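Exocyst complex component EXO70 (Saccharomyces cerevisiae, PDB 2B1E) tethers secretory vesicles to the sites of exocytosis as a subunit of the exocyst complex and plays a role in the assembly of that complex. Local coordinates at residues A[319-322]-A[323-327]; A[424-427]-A[428-432]; A[89-92]-A[93-97]. All blocks are in the same frame, centred on the assembly; numbering follows the deposited sequence.

Contact 1 of 3, residues A[319-322]-A[323-327]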
loop_
_atom_site.group_PDB
_atom_site.type_symbol
_atom_site.label_atom_id
_atom_site.label_comp_id
_atom_site.label_asym_id
_atom_site.label_seq_id
_atom_site.Cartn_x
_atom_site.Cartn_y
_atom_site.Cartn_z
ATOM N N ARG A 319 -2.678 -0.817 15.125
ATOM C CA ARG A 319 -2.459 -0.116 13.865
ATOM C C ARG A 319 -1.360 -0.794 13.049
ATOM O O ARG A 319 -1.549 -1.093 11.867
ATOM C CB ARG A 319 -2.092 1.347 14.142
ATOM C CG ARG A 319 -1.694 2.157 12.915
ATOM C CD ARG A 319 -2.819 2.269 11.893
ATOM N NE ARG A 319 -4.018 2.908 12.432
ATOM C CZ ARG A 319 -5.099 3.188 11.710
ATOM N NH1 ARG A 319 -5.130 2.890 10.418
ATOM N NH2 ARG A 319 -6.153 3.761 12.275
ATOM N N LEU A 320 -0.210 -1.028 13.676
ATOM C CA LEU A 320 0.899 -1.687 12.993
ATOM C C LEU A 320 0.472 -3.102 12.601
ATOM O O LEU A 320 0.885 -3.626 11.560
ATOM C CB LEU A 320 2.136 -1.742 13.903
ATOM C CG LEU A 320 2.808 -0.405 14.229
ATOM C CD1 LEU A 320 3.999 -0.634 15.150
ATOM C CD2 LEU A 320 3.256 0.273 12.938
ATOM N N ARG A 321 -0.367 -3.702 13.441
ATOM C CA ARG A 321 -0.879 -5.050 13.218
ATOM C C ARG A 321 -1.704 -5.088 11.937
ATOM O O ARG A 321 -1.699 -6.083 11.214
ATOM C CB ARG A 321 -1.752 -5.479 14.402
ATOM C CG ARG A 321 -2.266 -6.920 14.339
ATOM C CD ARG A 321 -1.116 -7.911 14.375
ATOM N NE ARG A 321 -1.526 -9.234 14.847
ATOM C CZ ARG A 321 -2.130 -10.156 14.104
ATOM N NH1 ARG A 321 -2.411 -9.922 12.825
ATOM N NH2 ARG A 321 -2.459 -11.321 14.648
ATOM N N LYS A 322 -2.412 -3.999 11.661
ATOM C CA LYS A 322 -3.235 -3.922 10.463
ATOM C C LYS A 322 -2.342 -3.650 9.255
ATOM O O LYS A 322 -2.586 -4.163 8.161
ATOM C CB LYS A 322 -4.286 -2.821 10.612
ATOM C CG LYS A 322 -5.177 -2.978 11.841
ATOM C CD LYS A 322 -6.248 -1.898 11.907
ATOM C CE LYS A 322 -6.947 -1.894 13.258
ATOM N NZ LYS A 322 -7.527 -3.222 13.607
ATOM N N PHE A 323 -1.306 -2.845 9.467
ATOM C CA PHE A 323 -0.350 -2.512 8.418
ATOM C C PHE A 323 0.295 -3.800 7.911
ATOM O O PHE A 323 0.460 -3.991 6.708
ATOM C CB PHE A 323 0.739 -1.593 8.974
ATOM C CG PHE A 323 0.525 -0.137 8.689
ATOM C CD1 PHE A 323 0.880 0.403 7.458
ATOM C CD2 PHE A 323 -0.009 0.704 9.661
ATOM C CE1 PHE A 323 0.707 1.762 7.196
ATOM C CE2 PHE A 323 -0.185 2.067 9.410
ATOM C CZ PHE A 323 0.175 2.596 8.175
ATOM N N SER A 324 0.645 -4.682 8.843
ATOM C CA SER A 324 1.288 -5.953 8.517
ATOM C C SER A 324 0.382 -6.928 7.771
ATOM O O SER A 324 0.864 -7.903 7.198
ATOM C CB SER A 324 1.802 -6.631 9.791
ATOM O OG SER A 324 0.733 -7.145 10.570
ATOM N N GLU A 325 -0.924 -6.685 7.787
ATOM C CA GLU A 325 -1.853 -7.568 7.092
ATOM C C GLU A 325 -1.861 -7.224 5.607
ATOM O O GLU A 325 -2.423 -7.952 4.785
ATOM C CB GLU A 325 -3.260 -7.437 7.683
ATOM C CG GLU A 325 -3.337 -7.799 9.162
ATOM C CD GLU A 325 -4.750 -7.724 9.722
ATOM O OE1 GLU A 325 -5.442 -6.711 9.477
ATOM O OE2 GLU A 325 -5.163 -8.676 10.418
ATOM N N TYR A 326 -1.227 -6.105 5.274
ATOM C CA TYR A 326 -1.125 -5.636 3.898
ATOM C C TYR A 326 0.352 -5.567 3.532
ATOM O O TYR A 326 0.857 -4.518 3.138
ATOM C CB TYR A 326 -1.752 -4.245 3.755
ATOM C CG TYR A 326 -3.264 -4.228 3.779
ATOM C CD1 TYR A 326 -3.996 -4.082 2.600
ATOM C CD2 TYR A 326 -3.964 -4.340 4.980
ATOM C CE1 TYR A 326 -5.393 -4.044 2.617
ATOM C CE2 TYR A 326 -5.359 -4.305 5.009
ATOM C CZ TYR A 326 -6.067 -4.156 3.827
ATOM O OH TYR A 326 -7.445 -4.118 3.855
ATOM N N LYS A 327 1.041 -6.695 3.674
ATOM C CA LYS A 327 2.463 -6.760 3.364
ATOM C C LYS A 327 2.767 -6.207 1.973
ATOM O O LYS A 327 3.595 -5.308 1.821
ATOM C CB LYS A 327 2.960 -8.207 3.465
ATOM C CG LYS A 327 4.398 -8.388 3.005
ATOM C CD LYS A 327 4.850 -9.835 3.115
ATOM C CE LYS A 327 6.150 -10.050 2.355
ATOM N NZ LYS A 327 7.201 -9.077 2.767
#
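The contact belongs to the C-terminal turn of helix 311-323, which runs into the short link to helix 327-333; here Arg-319 meets Phe-323 and Arg-321 meets Ser-324 and Glu-325. The last regular bonds run from Phe-323 N to Arg-319 O (3.0 Å) and from Ser-324 N to Leu-320 O (2.9 Å). Beyond them the pattern tightens to an i to i+3 spacing: Glu-325 N reaches Lys-322 O over 3.0 Å. Arg-321 O is taken up by a side chain, the hydroxyl of Ser-324, whose OG donates to it at 2.7 Å from above the carbonyl plane. The aliphatic part of Arg-319 leans on the Phe-323 ring, with CD 3.6 Å from CE2. Bends at chi2 and chi3 (62° and 60°) fold the arginine so that its methylenes do the touching, the guanidinium lying beyond. Arg-321 NH1 and Glu-325 OE2 form a long salt bridge of 3.9 Å, the guanidinium and carboxylate nearly perpendicular. Tyr-326, the N-cap residue of helix 327-333, turns the edge of its ring to Lys-322 O. A serine in place of Phe-323 would probably leave the Arg-319 methylenes without their aromatic support and open a gap against the neighbouring helix. That helix, 268-299, receives the phenylalanine at Leu-285, Phe-286 and Ala-289, while Phe-244 meets the ring edge-to-face. Elsewhere Leu-320 and Ser-324 rest on Leu-433 of helix 433-436.

Contact 2 of 3, residues A[424-427]-A[428-432]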
loop_
_atom_site.group_PDB
_atom_site.type_symbol
_atom_site.label_atom_id
_atom_site.label_comp_id
_atom_site.label_asym_id
_atom_site.label_seq_id
_atom_site.Cartn_x
_atom_site.Cartn_y
_atom_site.Cartn_z
ATOM N N VAL A 424 4.357 -4.689 23.158
ATOM C CA VAL A 424 4.872 -4.441 21.811
ATOM C C VAL A 424 5.529 -5.690 21.222
ATOM O O VAL A 424 5.277 -6.057 20.071
ATOM C CB VAL A 424 5.915 -3.304 21.799
ATOM C CG1 VAL A 424 6.647 -3.273 20.454
ATOM C CG2 VAL A 424 5.234 -1.979 22.048
ATOM N N GLU A 425 6.372 -6.341 22.014
ATOM C CA GLU A 425 7.061 -7.542 21.558
ATOM C C GLU A 425 6.123 -8.740 21.374
ATOM O O GLU A 425 6.337 -9.578 20.493
ATOM C CB GLU A 425 8.184 -7.893 22.534
ATOM C CG GLU A 425 8.921 -9.168 22.197
ATOM C CD GLU A 425 10.349 -9.147 22.688
ATOM O OE1 GLU A 425 10.573 -8.777 23.860
ATOM O OE2 GLU A 425 11.246 -9.504 21.896
ATOM N N GLN A 426 5.085 -8.811 22.199
ATOM C CA GLN A 426 4.118 -9.896 22.113
ATOM C C GLN A 426 3.318 -9.807 20.816
ATOM O O GLN A 426 3.082 -10.819 20.145
ATOM C CB GLN A 426 3.165 -9.846 23.313
ATOM C CG GLN A 426 3.867 -10.005 24.650
ATOM C CD GLN A 426 2.915 -9.949 25.822
ATOM O OE1 GLN A 426 2.015 -9.110 25.866
ATOM N NE2 GLN A 426 3.114 -10.836 26.791
ATOM N N ILE A 427 2.909 -8.594 20.463
ATOM C CA ILE A 427 2.129 -8.381 19.249
ATOM C C ILE A 427 2.972 -8.535 17.987
ATOM O O ILE A 427 2.445 -8.836 16.912
ATOM C CB ILE A 427 1.441 -7.000 19.284
ATOM C CG1 ILE A 427 0.297 -7.049 20.300
ATOM C CG2 ILE A 427 0.927 -6.614 17.894
ATOM C CD1 ILE A 427 -0.415 -5.741 20.499
ATOM N N VAL A 428 4.281 -8.335 18.117
ATOM C CA VAL A 428 5.179 -8.497 16.982
ATOM C C VAL A 428 5.364 -9.997 16.742
ATOM O O VAL A 428 5.286 -10.473 15.615
ATOM C CB VAL A 428 6.564 -7.862 17.255
ATOM C CG1 VAL A 428 7.586 -8.391 16.259
ATOM C CG2 VAL A 428 6.473 -6.343 17.142
ATOM N N GLU A 429 5.591 -10.725 17.828
ATOM C CA GLU A 429 5.808 -12.167 17.805
ATOM C C GLU A 429 4.627 -12.983 17.278
ATOM O O GLU A 429 4.802 -14.118 16.827
ATOM C CB GLU A 429 6.153 -12.640 19.218
ATOM C CG GLU A 429 6.391 -14.133 19.367
ATOM C CD GLU A 429 6.616 -14.534 20.819
ATOM O OE1 GLU A 429 7.511 -13.947 21.468
ATOM O OE2 GLU A 429 5.899 -15.436 21.310
ATOM N N LYS A 430 3.432 -12.409 17.330
ATOM C CA LYS A 430 2.234 -13.114 16.887
ATOM C C LYS A 430 1.672 -12.628 15.563
ATOM O O LYS A 430 0.570 -13.016 15.182
ATOM C CB LYS A 430 1.153 -12.998 17.956
ATOM C CG LYS A 430 1.589 -13.526 19.299
ATOM C CD LYS A 430 0.854 -12.835 20.430
ATOM C CE LYS A 430 1.483 -13.205 21.759
ATOM N NZ LYS A 430 2.967 -13.095 21.678
ATOM N N SER A 431 2.414 -11.782 14.862
ATOM C CA SER A 431 1.938 -11.263 13.592
ATOM C C SER A 431 3.009 -11.257 12.515
ATOM O O SER A 431 4.143 -11.671 12.743
ATOM C CB SER A 431 1.410 -9.840 13.774
ATOM O OG SER A 431 2.442 -8.968 14.193
ATOM N N GLU A 432 2.630 -10.776 11.335
ATOM C CA GLU A 432 3.543 -10.699 10.207
ATOM C C GLU A 432 4.680 -9.746 10.556
ATOM O O GLU A 432 5.734 -9.756 9.922
ATOM C CB GLU A 432 2.803 -10.183 8.969
ATOM C CG GLU A 432 3.581 -10.351 7.674
ATOM C CD GLU A 432 3.638 -11.801 7.217
ATOM O OE1 GLU A 432 2.584 -12.347 6.830
ATOM O OE2 GLU A 432 4.734 -12.395 7.248
#
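Lys-430 and Ser-431 owe their grip on the preceding helical turn to their torsions. In the lysine, CG stands anti to the carbonyl carbon, beside the backbone N, and the chain runs on to a bend at chi4 of 46°, which curls the ammonium group back over Gln-426. In the serine, chi1 of 63° places OG between the backbone N and the carbonyl carbon, facing Ile-427. The two side chains thus serve successive carbonyls. Lys-430 NZ donates to Gln-426 O at 2.7 Å, coming in from the flank of the C=O and tilted from its plane; the backbone N of the same lysine adds a weak bond to that oxygen. The methylenes wrap the carbonyl on the way, and NZ finishes 3.6 Å from Gln-426 CB. A long salt bridge of 3.8 Å links Lys-430 NZ to Glu-429 OE2, so the ammonium faces both a carbonyl and a carboxylate. Ser-431 OG meets Ile-427 O at 2.7 Å, lying in the carbonyl plane at a C=O...O angle of 152°.

Before this point the helix is regular, with Glu-429 N bonded to Glu-425 O over 3.0 Å and Val-428 N to Val-424 O over 3.2 Å. Val-428 CG2 also lies against the latter oxygen, on the buried side where the valine packs on His-442 and Leu-437. Glu-425 sends its carboxylate elsewhere, to a salt bridge with Lys-449 of helix 440-473. The arrangement is that of a helix C-terminus where side chains bond to carbonyls of the last turn of helix 410-429, while Ser-431 OG, by its weak bond to Leu-433 N, caps the start of the turn into helix 433-436.

Contact 3 of 3, residues A[89-92]-A[93-97]; sequences YFIS and ILNSI
Tyr-89 and Ile-93, like Phe-90 and Leu-94, pair four residues apart along the last turns of helix 66-94, the familiar i to i+4 pattern of an alpha-helix. In both aromatics CG lies opposite the backbone N and beside the carbonyl carbon, with chi1 of -163° in Tyr-89 and -174° in Phe-90, which sets each ring beside the helix where the residue four further on can reach it. The aliphatic partners take the other choice, CG1 of Ile-93 and CG of Leu-94 lying beside their own N, which points each CD1 back at its ring. Tyr-89 CE2 comes to 3.7 Å from Ile-93 CD1, and Phe-90 CE2 to 3.6 Å from Leu-94 CD1. Each methyl approaches its ring obliquely, nearest to CE2 and then CD2.

The pairs serve different surroundings. Phe-90 is buried against Leu-123 and Ile-126 of helix 117-132 and Ile-139 and Ile-142 of helix 136-155, whereas the Tyr-89 hydroxyl is hydrogen-bonded to Asn-34. Asn-95 leaves helical geometry, although its backbone N still bonds to Ile-91 O at 3.0 Å. Past it, Ile-93 O accepts two bonds from one residue, from Ser-96 N at 3.0 Å and, in the carbonyl plane, from Ser-96 OG at 2.5 Å.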
loop_
_atom_site.group_PDB
_atom_site.type_symbol
_atom_site.label_atom_id
_atom_site.label_comp_id
_atom_site.label_asym_id
_atom_site.label_seq_id
_atom_site.Cartn_x
_atom_site.Cartn_y
_atom_site.Cartn_z
ATOM N N TYR A 89 -26.709 -4.443 -41.588
ATOM C CA TYR A 89 -26.156 -5.785 -41.437
ATOM C C TYR A 89 -24.921 -5.770 -40.529
ATOM O O TYR A 89 -24.731 -6.666 -39.702
ATOM C CB TYR A 89 -25.775 -6.330 -42.815
ATOM C CG TYR A 89 -25.571 -7.826 -42.865
ATOM C CD1 TYR A 89 -26.656 -8.690 -42.975
ATOM C CD2 TYR A 89 -24.289 -8.373 -42.842
ATOM C CE1 TYR A 89 -26.474 -10.069 -43.069
ATOM C CE2 TYR A 89 -24.092 -9.736 -42.934
ATOM C CZ TYR A 89 -25.191 -10.582 -43.052
ATOM O OH TYR A 89 -24.997 -11.930 -43.184
ATOM N N PHE A 90 -24.077 -4.760 -40.721
ATOM C CA PHE A 90 -22.853 -4.576 -39.940
ATOM C C PHE A 90 -23.205 -4.402 -38.455
ATOM O O PHE A 90 -22.666 -5.087 -37.577
ATOM C CB PHE A 90 -22.124 -3.327 -40.456
ATOM C CG PHE A 90 -20.761 -3.084 -39.837
ATOM C CD1 PHE A 90 -19.660 -3.868 -40.188
ATOM C CD2 PHE A 90 -20.565 -2.015 -38.960
ATOM C CE1 PHE A 90 -18.379 -3.581 -39.679
ATOM C CE2 PHE A 90 -19.293 -1.720 -38.445
ATOM C CZ PHE A 90 -18.200 -2.507 -38.808
ATOM N N ILE A 91 -24.114 -3.475 -38.194
ATOM C CA ILE A 91 -24.562 -3.166 -36.839
ATOM C C ILE A 91 -25.242 -4.381 -36.199
ATOM O O ILE A 91 -25.110 -4.636 -35.001
ATOM C CB ILE A 91 -25.545 -1.968 -36.874
ATOM C CG1 ILE A 91 -24.791 -0.690 -37.283
ATOM C CG2 ILE A 91 -26.183 -1.775 -35.523
ATOM C CD1 ILE A 91 -25.702 0.513 -37.564
ATOM N N SER A 92 -25.971 -5.136 -37.004
ATOM C CA SER A 92 -26.646 -6.307 -36.484
ATOM C C SER A 92 -25.641 -7.347 -35.971
ATOM O O SER A 92 -25.802 -7.888 -34.878
ATOM C CB SER A 92 -27.530 -6.920 -37.570
ATOM O OG SER A 92 -28.145 -8.087 -37.084
ATOM N N ILE A 93 -24.610 -7.632 -36.762
ATOM C CA ILE A 93 -23.601 -8.601 -36.350
ATOM C C ILE A 93 -22.930 -8.134 -35.062
ATOM O O ILE A 93 -22.735 -8.917 -34.127
ATOM C CB ILE A 93 -22.521 -8.785 -37.436
ATOM C CG1 ILE A 93 -23.126 -9.473 -38.657
ATOM C CG2 ILE A 93 -21.371 -9.624 -36.904
ATOM C CD1 ILE A 93 -22.140 -9.698 -39.785
ATOM N N LEU A 94 -22.576 -6.853 -35.013
ATOM C CA LEU A 94 -21.930 -6.301 -33.832
ATOM C C LEU A 94 -22.813 -6.463 -32.598
ATOM O O LEU A 94 -22.315 -6.680 -31.490
ATOM C CB LEU A 94 -21.597 -4.818 -34.040
ATOM C CG LEU A 94 -20.474 -4.498 -35.036
ATOM C CD1 LEU A 94 -20.324 -2.989 -35.199
ATOM C CD2 LEU A 94 -19.174 -5.109 -34.545
ATOM N N ASN A 95 -24.125 -6.368 -32.785
ATOM C CA ASN A 95 -25.027 -6.507 -31.651
ATOM C C ASN A 95 -25.502 -7.937 -31.388
ATOM O O ASN A 95 -26.418 -8.159 -30.593
ATOM C CB ASN A 95 -26.209 -5.557 -31.809
ATOM C CG ASN A 95 -25.819 -4.114 -31.560
ATOM O OD1 ASN A 95 -25.532 -3.358 -32.492
ATOM N ND2 ASN A 95 -25.784 -3.731 -30.298
ATOM N N SER A 96 -24.874 -8.905 -32.046
ATOM C CA SER A 96 -25.224 -10.301 -31.840
ATOM C C SER A 96 -24.815 -10.673 -30.409
ATOM O O SER A 96 -25.333 -11.622 -29.829
ATOM C CB SER A 96 -24.499 -11.189 -32.850
ATOM O OG SER A 96 -23.096 -11.019 -32.767
ATOM N N ILE A 97 -23.878 -9.916 -29.848
ATOM C CA ILE A 97 -23.437 -10.139 -28.470
ATOM C C ILE A 97 -24.231 -9.171 -27.602
ATOM O O ILE A 97 -24.130 -7.955 -27.791
ATOM C CB ILE A 97 -21.936 -9.818 -28.267
ATOM C CG1 ILE A 97 -21.079 -10.632 -29.229
ATOM C CG2 ILE A 97 -21.535 -10.119 -26.815
ATOM C CD1 ILE A 97 -19.569 -10.516 -28.961
#

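From the N terminus the chain meets contact 3 first, then contact 1, then contact 2. Each is local, closing only a turn at the end of its own helix, so none nests in or crosses another. Contact 3 belongs to the N-terminal part of the rod, about 50 Å from contact 1 and 60 Å from contact 2, centre to centre. Contacts 1 and 2, by contrast, are neighbours in the C-terminal family region, their centres 11 Å apart although about a hundred residues separate them in sequence. They touch directly: Arg-321 NE packs 3.2 Å from Ser-431 CB, and Ser-324 O against Glu-432 CB. The ends of helices 311-323 and 410-429 are thereby brought together.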